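PDB 1MA1: superoxide dismutase [Fe] from Methanothermobacter thermautotrophicus, which destroys toxic superoxide radicals, using one iron ion per subunit of a homotetramer to convert superoxide and protons into hydrogen peroxide and oxygen. Local coordinates for residues I106-G111 with T141-I146; R161-L166 with K199-I204; K6-L11 with G44-L49. All blocks are in the same frame, centred on the assembly; numbering follows the deposited sequence.

Interaction 1 of 3, residues I106-G111 with T141-I146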
loop_
_atom_site.group_PDB
_atom_site.type_symbol
_atom_site.label_atom_id
_atom_site.label_comp_id
_atom_site.label_asym_id
_atom_site.label_seq_id
_atom_site.Cartn_x
_atom_site.Cartn_y
_atom_site.Cartn_z
ATOM N N ILE A 106 26.917 -8.399 -11.612
ATOM C CA ILE A 106 26.804 -7.022 -11.162
ATOM C C ILE A 106 27.421 -6.079 -12.191
ATOM O O ILE A 106 26.895 -4.993 -12.453
ATOM C CB ILE A 106 27.479 -6.812 -9.793
ATOM C CG1 ILE A 106 26.607 -7.436 -8.699
ATOM C CG2 ILE A 106 27.697 -5.326 -9.536
ATOM C CD1 ILE A 106 27.159 -7.339 -7.298
ATOM N N GLU A 107 28.524 -6.507 -12.795
ATOM C CA GLU A 107 29.119 -5.758 -13.888
ATOM C C GLU A 107 28.211 -5.589 -15.078
ATOM O O GLU A 107 28.035 -4.468 -15.560
ATOM C CB GLU A 107 30.399 -6.422 -14.360
ATOM C CG GLU A 107 31.627 -5.835 -13.724
ATOM C CD GLU A 107 32.865 -6.106 -14.547
ATOM O OE1 GLU A 107 33.203 -7.301 -14.748
ATOM O OE2 GLU A 107 33.496 -5.121 -15.000
ATOM N N LYS A 108 27.661 -6.697 -15.574
ATOM C CA LYS A 108 26.949 -6.648 -16.844
ATOM C C LYS A 108 25.596 -5.965 -16.660
ATOM O O LYS A 108 25.117 -5.293 -17.569
ATOM C CB LYS A 108 26.757 -8.048 -17.436
ATOM C CG LYS A 108 25.510 -8.793 -16.981
ATOM C CD LYS A 108 25.144 -9.899 -17.982
ATOM C CE LYS A 108 23.945 -10.719 -17.502
ATOM N NZ LYS A 108 22.731 -9.885 -17.271
ATOM N N ASP A 109 24.994 -6.115 -15.484
ATOM C CA ASP A 109 23.694 -5.526 -15.241
ATOM C C ASP A 109 23.777 -4.094 -14.761
ATOM O O ASP A 109 22.899 -3.285 -15.063
ATOM C CB ASP A 109 22.887 -6.374 -14.242
ATOM C CG ASP A 109 22.422 -7.699 -14.844
ATOM O OD1 ASP A 109 22.050 -7.724 -16.044
ATOM O OD2 ASP A 109 22.410 -8.715 -14.122
ATOM N N PHE A 110 24.825 -3.758 -14.020
ATOM C CA PHE A 110 24.936 -2.396 -13.493
ATOM C C PHE A 110 26.080 -1.585 -14.092
ATOM O O PHE A 110 26.146 -0.383 -13.894
ATOM C CB PHE A 110 25.076 -2.424 -11.978
ATOM C CG PHE A 110 23.894 -3.011 -11.275
ATOM C CD1 PHE A 110 23.843 -4.367 -10.985
ATOM C CD2 PHE A 110 22.827 -2.203 -10.896
ATOM C CE1 PHE A 110 22.736 -4.923 -10.313
ATOM C CE2 PHE A 110 21.707 -2.735 -10.223
ATOM C CZ PHE A 110 21.662 -4.102 -9.930
ATOM N N GLY A 111 26.969 -2.248 -14.824
ATOM C CA GLY A 111 28.088 -1.557 -15.424
ATOM C C GLY A 111 29.330 -1.604 -14.558
ATOM O O GLY A 111 30.448 -1.724 -15.069
ATOM N N THR A 141 14.858 -13.055 -17.854
ATOM C CA THR A 141 15.663 -12.125 -18.639
ATOM C C THR A 141 17.121 -12.201 -18.242
ATOM O O THR A 141 17.956 -11.498 -18.816
ATOM C CB THR A 141 15.197 -10.653 -18.450
ATOM O OG1 THR A 141 15.188 -10.336 -17.055
ATOM C CG2 THR A 141 13.805 -10.447 -18.999
ATOM N N ASP A 142 17.426 -13.041 -17.256
ATOM C CA ASP A 142 18.809 -13.287 -16.827
ATOM C C ASP A 142 19.479 -12.008 -16.294
ATOM O O ASP A 142 20.616 -11.702 -16.646
ATOM C CB ASP A 142 19.597 -13.866 -18.004
ATOM C CG ASP A 142 20.980 -14.348 -17.617
ATOM O OD1 ASP A 142 21.128 -15.082 -16.608
ATOM O OD2 ASP A 142 21.926 -13.999 -18.351
ATOM N N ARG A 143 18.750 -11.275 -15.450
ATOM C CA ARG A 143 19.181 -9.972 -14.960
ATOM C C ARG A 143 19.024 -9.902 -13.436
ATOM O O ARG A 143 18.035 -10.402 -12.885
ATOM C CB ARG A 143 18.363 -8.859 -15.637
ATOM C CG ARG A 143 18.388 -8.958 -17.156
ATOM C CD ARG A 143 17.388 -8.049 -17.861
ATOM N NE ARG A 143 17.885 -6.689 -17.880
ATOM C CZ ARG A 143 17.912 -5.901 -18.947
ATOM N NH1 ARG A 143 17.465 -6.322 -20.121
ATOM N NH2 ARG A 143 18.402 -4.682 -18.831
ATOM N N LEU A 144 20.000 -9.299 -12.758
ATOM C CA LEU A 144 19.822 -8.895 -11.371
ATOM C C LEU A 144 18.851 -7.732 -11.288
ATOM O O LEU A 144 18.968 -6.768 -12.040
ATOM C CB LEU A 144 21.160 -8.487 -10.741
ATOM C CG LEU A 144 22.215 -9.599 -10.573
ATOM C CD1 LEU A 144 23.554 -8.973 -10.203
ATOM C CD2 LEU A 144 21.749 -10.639 -9.514
ATOM N N PHE A 145 17.885 -7.833 -10.381
ATOM C CA PHE A 145 16.952 -6.745 -10.073
ATOM C C PHE A 145 17.169 -6.283 -8.637
ATOM O O PHE A 145 17.474 -7.081 -7.754
ATOM C CB PHE A 145 15.494 -7.212 -10.200
ATOM C CG PHE A 145 15.024 -7.425 -11.613
ATOM C CD1 PHE A 145 13.819 -8.076 -11.859
ATOM C CD2 PHE A 145 15.766 -6.963 -12.696
ATOM C CE1 PHE A 145 13.357 -8.266 -13.161
ATOM C CE2 PHE A 145 15.312 -7.147 -14.017
ATOM C CZ PHE A 145 14.107 -7.799 -14.246
ATOM N N ILE A 146 16.984 -4.995 -8.400
ATOM C CA ILE A 146 16.789 -4.514 -7.039
ATOM C C ILE A 146 15.295 -4.267 -6.792
ATOM O O ILE A 146 14.596 -3.723 -7.649
ATOM C CB ILE A 146 17.597 -3.209 -6.808
ATOM C CG1 ILE A 146 19.078 -3.464 -7.122
ATOM C CG2 ILE A 146 17.407 -2.704 -5.369
ATOM C CD1 ILE A 146 19.981 -2.250 -6.899
HETATM O O HOH W 1 20.044 -5.546 -16.048
#
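Asp109, near the end of helix 100-110, accepts the backbone N-H of Leu144 just beyond a G1 beta bulge, where Asp142 and Arg143 stand together opposite the single residue Cys138. The contact lays this helix across strand 143-150 of the antiparallel sheet in the C-terminal domain of the iron superoxide dismutase fold, with segment axes at 70°.

The polar half is a small network. Leu144 N lies 2.8 Å from Asp109 OD2 in an almost straight bond that arrives from above the carboxylate plane. Asp109 OD1 forms a salt bridge with its sequence neighbour, Lys108 NZ, at 2.6 Å, and accepts a hydrogen from a water that in turn accepts from Arg143 NE. Lysine suits its place because the chain is long enough to reach across: a bend at its last torsion (chi4 58°) turns the ammonium to Asp142 O, 2.9 Å from NZ and in the carbonyl plane. With an alanine in place of Asp109, the N-H of Leu144 would probably lose its acceptor, and Lys108 its carboxylate mate. Arg143 pairs with Asp53 of the second subunit, whereas Asp142 OD1 stays within its own chain, hydrogen-bonded to the hydroxyls of Tyr105 and Tyr137.

The apolar half consists of branched chains and one ring. Leu144 CD1 rests 3.7 Å from Ile106 CG1, while its CB meets Phe110 CE1. Phe110, whose ring also packs edge-to-face with Phe116, thus spans two strand residues whose side chains both reach the helix, and its CE2 ends 3.8 Å from Ile146 CD1.

Interaction 2 of 3, residues R161-L166 with K199-I204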
loop_
_atom_site.group_PDB
_atom_site.type_symbol
_atom_site.label_atom_id
_atom_site.label_comp_id
_atom_site.label_asym_id
_atom_site.label_seq_id
_atom_site.Cartn_x
_atom_site.Cartn_y
_atom_site.Cartn_z
ATOM N N ARG A 161 13.593 -14.639 -5.647
ATOM C CA ARG A 161 14.312 -15.156 -4.483
ATOM C C ARG A 161 15.332 -14.164 -3.958
ATOM O O ARG A 161 15.810 -13.306 -4.700
ATOM C CB ARG A 161 15.018 -16.461 -4.831
ATOM C CG ARG A 161 14.122 -17.448 -5.559
ATOM C CD ARG A 161 14.194 -18.827 -4.945
ATOM N NE ARG A 161 13.181 -18.968 -3.907
ATOM C CZ ARG A 161 13.199 -19.895 -2.953
ATOM N NH1 ARG A 161 14.192 -20.774 -2.895
ATOM N NH2 ARG A 161 12.223 -19.934 -2.047
ATOM N N ILE A 162 15.665 -14.272 -2.673
ATOM C CA ILE A 162 16.488 -13.247 -2.032
ATOM C C ILE A 162 17.983 -13.543 -2.164
ATOM O O ILE A 162 18.441 -14.646 -1.872
ATOM C CB ILE A 162 16.143 -13.099 -0.528
ATOM C CG1 ILE A 162 14.676 -12.724 -0.347
ATOM C CG2 ILE A 162 17.011 -12.020 0.099
ATOM C CD1 ILE A 162 14.256 -12.674 1.104
ATOM N N LEU A 163 18.740 -12.545 -2.595
ATOM C CA LEU A 163 20.195 -12.651 -2.624
ATOM C C LEU A 163 20.860 -11.823 -1.526
ATOM O O LEU A 163 21.713 -12.319 -0.784
ATOM C CB LEU A 163 20.724 -12.205 -3.986
ATOM C CG LEU A 163 20.286 -13.074 -5.154
ATOM C CD1 LEU A 163 20.852 -12.543 -6.451
ATOM C CD2 LEU A 163 20.741 -14.502 -4.886
ATOM N N LEU A 164 20.460 -10.557 -1.438
ATOM C CA LEU A 164 21.074 -9.593 -0.533
ATOM C C LEU A 164 19.961 -8.737 0.054
ATOM O O LEU A 164 19.023 -8.360 -0.657
ATOM C CB LEU A 164 22.022 -8.678 -1.308
ATOM C CG LEU A 164 23.243 -8.088 -0.604
ATOM C CD1 LEU A 164 23.518 -6.732 -1.237
ATOM C CD2 LEU A 164 23.022 -7.942 0.879
ATOM N N VAL A 165 20.072 -8.403 1.331
ATOM C CA VAL A 165 19.001 -7.707 2.017
ATOM C C VAL A 165 19.575 -6.654 2.966
ATOM O O VAL A 165 20.550 -6.903 3.675
ATOM C CB VAL A 165 18.126 -8.742 2.794
ATOM C CG1 VAL A 165 17.730 -8.210 4.139
ATOM C CG2 VAL A 165 16.880 -9.077 1.990
ATOM N N LEU A 166 18.974 -5.475 2.980
ATOM C CA LEU A 166 19.392 -4.423 3.899
ATOM C C LEU A 166 18.194 -3.785 4.629
ATOM O O LEU A 166 17.381 -3.099 4.008
ATOM C CB LEU A 166 20.162 -3.351 3.113
ATOM C CG LEU A 166 20.489 -2.074 3.868
ATOM C CD1 LEU A 166 21.221 -2.422 5.157
ATOM C CD2 LEU A 166 21.299 -1.156 2.971
ATOM N N LYS A 199 26.911 -17.504 -2.472
ATOM C CA LYS A 199 26.360 -18.838 -2.354
ATOM C C LYS A 199 24.888 -18.848 -2.747
ATOM O O LYS A 199 24.472 -19.649 -3.579
ATOM C CB LYS A 199 26.514 -19.345 -0.931
ATOM C CG LYS A 199 26.004 -20.761 -0.728
ATOM C CD LYS A 199 26.153 -21.195 0.734
ATOM C CE LYS A 199 25.537 -22.566 0.996
ATOM N NZ LYS A 199 25.766 -23.018 2.412
ATOM N N ARG A 200 24.102 -17.950 -2.165
ATOM C CA ARG A 200 22.694 -17.813 -2.531
ATOM C C ARG A 200 22.500 -17.696 -4.041
ATOM O O ARG A 200 21.580 -18.279 -4.612
ATOM C CB ARG A 200 22.088 -16.576 -1.860
ATOM C CG ARG A 200 22.139 -16.597 -0.337
ATOM C CD ARG A 200 21.669 -15.287 0.250
ATOM N NE ARG A 200 21.628 -15.344 1.702
ATOM C CZ ARG A 200 21.311 -14.314 2.476
ATOM N NH1 ARG A 200 21.004 -13.153 1.918
ATOM N NH2 ARG A 200 21.308 -14.436 3.797
ATOM N N PHE A 201 23.366 -16.934 -4.688
ATOM C CA PHE A 201 23.183 -16.621 -6.091
ATOM C C PHE A 201 23.427 -17.863 -6.919
ATOM O O PHE A 201 22.840 -18.030 -7.981
ATOM C CB PHE A 201 24.154 -15.505 -6.511
ATOM C CG PHE A 201 24.010 -15.082 -7.951
ATOM C CD1 PHE A 201 22.752 -14.829 -8.501
ATOM C CD2 PHE A 201 25.129 -14.928 -8.763
ATOM C CE1 PHE A 201 22.621 -14.423 -9.857
ATOM C CE2 PHE A 201 25.004 -14.525 -10.107
ATOM C CZ PHE A 201 23.749 -14.272 -10.649
ATOM N N GLU A 202 24.299 -18.736 -6.434
ATOM C CA GLU A 202 24.669 -19.921 -7.194
ATOM C C GLU A 202 23.553 -20.957 -7.199
ATOM O O GLU A 202 23.428 -21.737 -8.142
ATOM C CB GLU A 202 25.937 -20.546 -6.623
ATOM C CG GLU A 202 27.067 -19.555 -6.412
ATOM C CD GLU A 202 28.415 -20.048 -6.927
ATOM O OE1 GLU A 202 29.452 -19.529 -6.448
ATOM O OE2 GLU A 202 28.435 -20.934 -7.816
ATOM N N ASP A 203 22.743 -20.968 -6.145
ATOM C CA ASP A 203 21.678 -21.958 -6.046
ATOM C C ASP A 203 20.444 -21.581 -6.837
ATOM O O ASP A 203 19.430 -22.260 -6.748
ATOM C CB ASP A 203 21.260 -22.191 -4.591
ATOM C CG ASP A 203 22.426 -22.518 -3.698
ATOM O OD1 ASP A 203 23.367 -23.218 -4.163
ATOM O OD2 ASP A 203 22.384 -22.071 -2.524
ATOM N N ILE A 204 20.518 -20.507 -7.609
ATOM C CA ILE A 204 19.495 -20.258 -8.610
ATOM C C ILE A 204 20.103 -19.968 -9.971
ATOM O O ILE A 204 19.443 -19.417 -10.846
ATOM C CB ILE A 204 18.603 -19.090 -8.189
ATOM C CG1 ILE A 204 19.424 -17.810 -8.064
ATOM C CG2 ILE A 204 17.944 -19.413 -6.871
ATOM C CD1 ILE A 204 18.604 -16.619 -7.618
#
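NH1 of Arg200 is shared by two acceptors, the carbonyl O of Leu163 at 2.9 Å from it and Asn87 OD1. Leu163 O lies tilted 17° from the guanidinium plane, and NH1 stands above the carbonyl plane. Arginine fits because its chain, extended from CG to NE (chi3 176°), carries the group from helix 194-202 to a classic beta bulge, in which Leu163 and Leu164 share Leu135 as their partner on the adjoining strand.

Leu163 supplies the apolar side. One branch, CD2, sits over the helix backbone 3.5 Å from Phe201 CA; the other, CD1, meets Phe201 CD1 obliquely at 3.6 Å. A forked leucine can thus touch backbone and ring together. Ile204 closes the far end, its CD1 4.1 Å from Leu163 CD2, and its CG2 lies near CD of Arg161, whose guanidinium turns to His159 O and Gln139 of the second subunit.

The remaining nitrogens of Arg200 are also engaged, NE in a salt bridge with Glu196 and NH2 with the carbonyl O of Phe83. Held by all three nitrogens, the guanidinium is probably fixed in its rotation and ties the C-terminal helix both to the bulged strand and to helix 64-86.

Interaction 3 of 3, residues K6-L11 with G44-L49; sequences KKFYEL and GANALL
Lys7 makes the first, loose touch, its carbonyl O lying 4.4 Å from Leu49 CD1. Here the extended N-terminal chain runs along helix 27-57, the long first helix of the alpha-hairpin domain. The same carbonyl oxygen accepts a hydrogen bond from Arg143 NH1 of the second subunit, so the chain here lies between its own helix and the second subunit.

Phe8 comes next. Its ring edge faces the amide of Asn46: OD1 is close to the ring plane and 3.3 Å from Phe8 CD1, with the ring and amide planes nearly perpendicular. Further out, Phe8 CE1 comes 4.1 Å from Leu49 CB as the two side chains run alongside in opposite senses. An aromatic residue suits the place because the ring also forms a cation-pi contact with Arg143 of the second subunit.

Tyr9 follows, and the side-chain amide of Asn46 grips its backbone at both polar atoms: Tyr9 N donates to Asn46 OD1 over 2.8 Å, in the carbonyl plane and on a lone pair, and Asn46 ND2 donates to Tyr9 O over 2.9 Å. With CG of Asn46 beside its own backbone N (chi1 -77°), the amide projects toward the chain, and having a donor and an acceptor side by side makes asparagine suited to clasp a single extended residue. The two bonds probably keep the amide from flipping, and they give two backbone polar atoms partners where regular secondary structure offers none.

The Tyr9 ring turns inward to the helix hairpin, where it also meets Val75 and Tyr78 of helix 64-86. Small Ala45 lets it lie close to helix 27-57, with Tyr9 CD2 3.6 Å from Ala45 CB, and beyond it CE2 reaches Leu49 CD1 at 4.0 Å.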
loop_
_atom_site.group_PDB
_atom_site.type_symbol
_atom_site.label_atom_id
_atom_site.label_comp_id
_atom_site.label_asym_id
_atom_site.label_seq_id
_atom_site.Cartn_x
_atom_site.Cartn_y
_atom_site.Cartn_z
ATOM N N LYS A 6 1.782 -30.073 14.295
ATOM C CA LYS A 6 1.979 -28.775 13.655
ATOM C C LYS A 6 3.380 -28.254 13.938
ATOM O O LYS A 6 4.069 -28.759 14.816
ATOM C CB LYS A 6 0.951 -27.770 14.182
ATOM C CG LYS A 6 -0.498 -28.122 13.863
ATOM C CD LYS A 6 -0.771 -28.098 12.350
ATOM C CE LYS A 6 -2.238 -28.383 12.041
ATOM N NZ LYS A 6 -2.569 -28.149 10.614
ATOM N N LYS A 7 3.801 -27.233 13.202
ATOM C CA LYS A 7 5.137 -26.702 13.370
ATOM C C LYS A 7 5.139 -25.178 13.245
ATOM O O LYS A 7 4.292 -24.597 12.562
ATOM C CB LYS A 7 6.063 -27.362 12.352
ATOM C CG LYS A 7 7.525 -27.077 12.575
ATOM C CD LYS A 7 8.422 -28.162 11.986
ATOM C CE LYS A 7 8.279 -28.275 10.482
ATOM N NZ LYS A 7 9.302 -29.164 9.879
ATOM N N PHE A 8 6.069 -24.527 13.935
ATOM C CA PHE A 8 5.977 -23.088 14.174
ATOM C C PHE A 8 7.295 -22.374 13.951
ATOM O O PHE A 8 8.330 -22.999 13.743
ATOM C CB PHE A 8 5.499 -22.811 15.596
ATOM C CG PHE A 8 4.066 -23.181 15.833
ATOM C CD1 PHE A 8 3.043 -22.329 15.432
ATOM C CD2 PHE A 8 3.727 -24.406 16.423
ATOM C CE1 PHE A 8 1.699 -22.687 15.614
ATOM C CE2 PHE A 8 2.390 -24.775 16.606
ATOM C CZ PHE A 8 1.381 -23.914 16.202
ATOM N N TYR A 9 7.253 -21.053 13.996
ATOM C CA TYR A 9 8.445 -20.258 13.778
ATOM C C TYR A 9 9.229 -20.133 15.073
ATOM O O TYR A 9 8.645 -20.069 16.152
ATOM C CB TYR A 9 8.050 -18.874 13.261
ATOM C CG TYR A 9 7.576 -18.869 11.829
ATOM C CD1 TYR A 9 8.475 -19.069 10.776
ATOM C CD2 TYR A 9 6.232 -18.643 11.514
ATOM C CE1 TYR A 9 8.049 -19.044 9.459
ATOM C CE2 TYR A 9 5.798 -18.617 10.201
ATOM C CZ TYR A 9 6.706 -18.817 9.179
ATOM O OH TYR A 9 6.273 -18.841 7.875
ATOM N N GLU A 10 10.551 -20.099 14.960
ATOM C CA GLU A 10 11.404 -19.753 16.093
ATOM C C GLU A 10 12.434 -18.686 15.749
ATOM O O GLU A 10 12.892 -18.592 14.606
ATOM C CB GLU A 10 12.103 -21.006 16.598
ATOM C CG GLU A 10 11.148 -21.989 17.244
ATOM C CD GLU A 10 11.795 -23.323 17.538
ATOM O OE1 GLU A 10 11.146 -24.168 18.210
ATOM O OE2 GLU A 10 12.948 -23.522 17.090
ATOM N N LEU A 11 12.803 -17.880 16.739
ATOM C CA LEU A 11 13.875 -16.912 16.552
ATOM C C LEU A 11 15.172 -17.647 16.251
ATOM O O LEU A 11 15.665 -18.416 17.073
ATOM C CB LEU A 11 14.049 -16.062 17.803
ATOM C CG LEU A 11 15.024 -14.890 17.650
ATOM C CD1 LEU A 11 14.444 -13.872 16.644
ATOM C CD2 LEU A 11 15.279 -14.221 19.003
ATOM N N GLY A 44 4.179 -12.854 16.052
ATOM C CA GLY A 44 3.075 -12.418 15.210
ATOM C C GLY A 44 2.609 -13.548 14.317
ATOM O O GLY A 44 1.430 -13.913 14.305
ATOM N N ALA A 45 3.557 -14.114 13.579
ATOM C CA ALA A 45 3.265 -15.159 12.625
ATOM C C ALA A 45 2.684 -16.378 13.337
ATOM O O ALA A 45 1.747 -17.003 12.835
ATOM C CB ALA A 45 4.537 -15.536 11.867
ATOM N N ASN A 46 3.231 -16.723 14.504
ATOM C CA ASN A 46 2.746 -17.904 15.213
ATOM C C ASN A 46 1.327 -17.711 15.764
ATOM O O ASN A 46 0.492 -18.615 15.685
ATOM C CB ASN A 46 3.692 -18.283 16.354
ATOM C CG ASN A 46 4.960 -18.983 15.867
ATOM O OD1 ASN A 46 4.967 -19.670 14.834
ATOM N ND2 ASN A 46 6.035 -18.834 16.628
ATOM N N ALA A 47 1.048 -16.538 16.321
ATOM C CA ALA A 47 -0.273 -16.282 16.871
ATOM C C ALA A 47 -1.278 -16.495 15.780
ATOM O O ALA A 47 -2.361 -17.021 16.008
ATOM C CB ALA A 47 -0.379 -14.875 17.382
ATOM N N LEU A 48 -0.912 -16.083 14.578
ATOM C CA LEU A 48 -1.838 -16.075 13.462
ATOM C C LEU A 48 -2.027 -17.494 12.956
ATOM O O LEU A 48 -3.138 -17.908 12.625
ATOM C CB LEU A 48 -1.291 -15.182 12.360
ATOM C CG LEU A 48 -2.184 -14.968 11.158
ATOM C CD1 LEU A 48 -3.533 -14.427 11.586
ATOM C CD2 LEU A 48 -1.496 -13.998 10.246
ATOM N N LEU A 49 -0.935 -18.249 12.903
ATOM C CA LEU A 49 -1.029 -19.639 12.518
ATOM C C LEU A 49 -1.982 -20.369 13.447
ATOM O O LEU A 49 -2.836 -21.120 12.997
ATOM C CB LEU A 49 0.343 -20.312 12.545
ATOM C CG LEU A 49 1.328 -19.882 11.449
ATOM C CD1 LEU A 49 2.634 -20.638 11.591
ATOM C CD2 LEU A 49 0.724 -20.156 10.098
#

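Interactions 1 and 2 belong to one core: their centres are 13 Å apart and they touch where Leu144 CD2 meets Leu163 CD1 at 3.7 Å, joining two helices to the same sheet from strands 143-150 and 164-167. Interaction 3 lies in the hairpin domain, its centre 36 Å from that of interaction 1 within the chain. Across the subunit boundary the two meet, since Lys7 and Phe8 of one subunit bind Arg143 of a second, and Lys6 NZ of the first binds Lys108 O of the second. None of the contacts holds the iron. In interaction 2 the Ile162 side chain is about 13 Å from the metal; in interaction 3 the Tyr9 side chain is about 11 Å from that of the iron ligand His81.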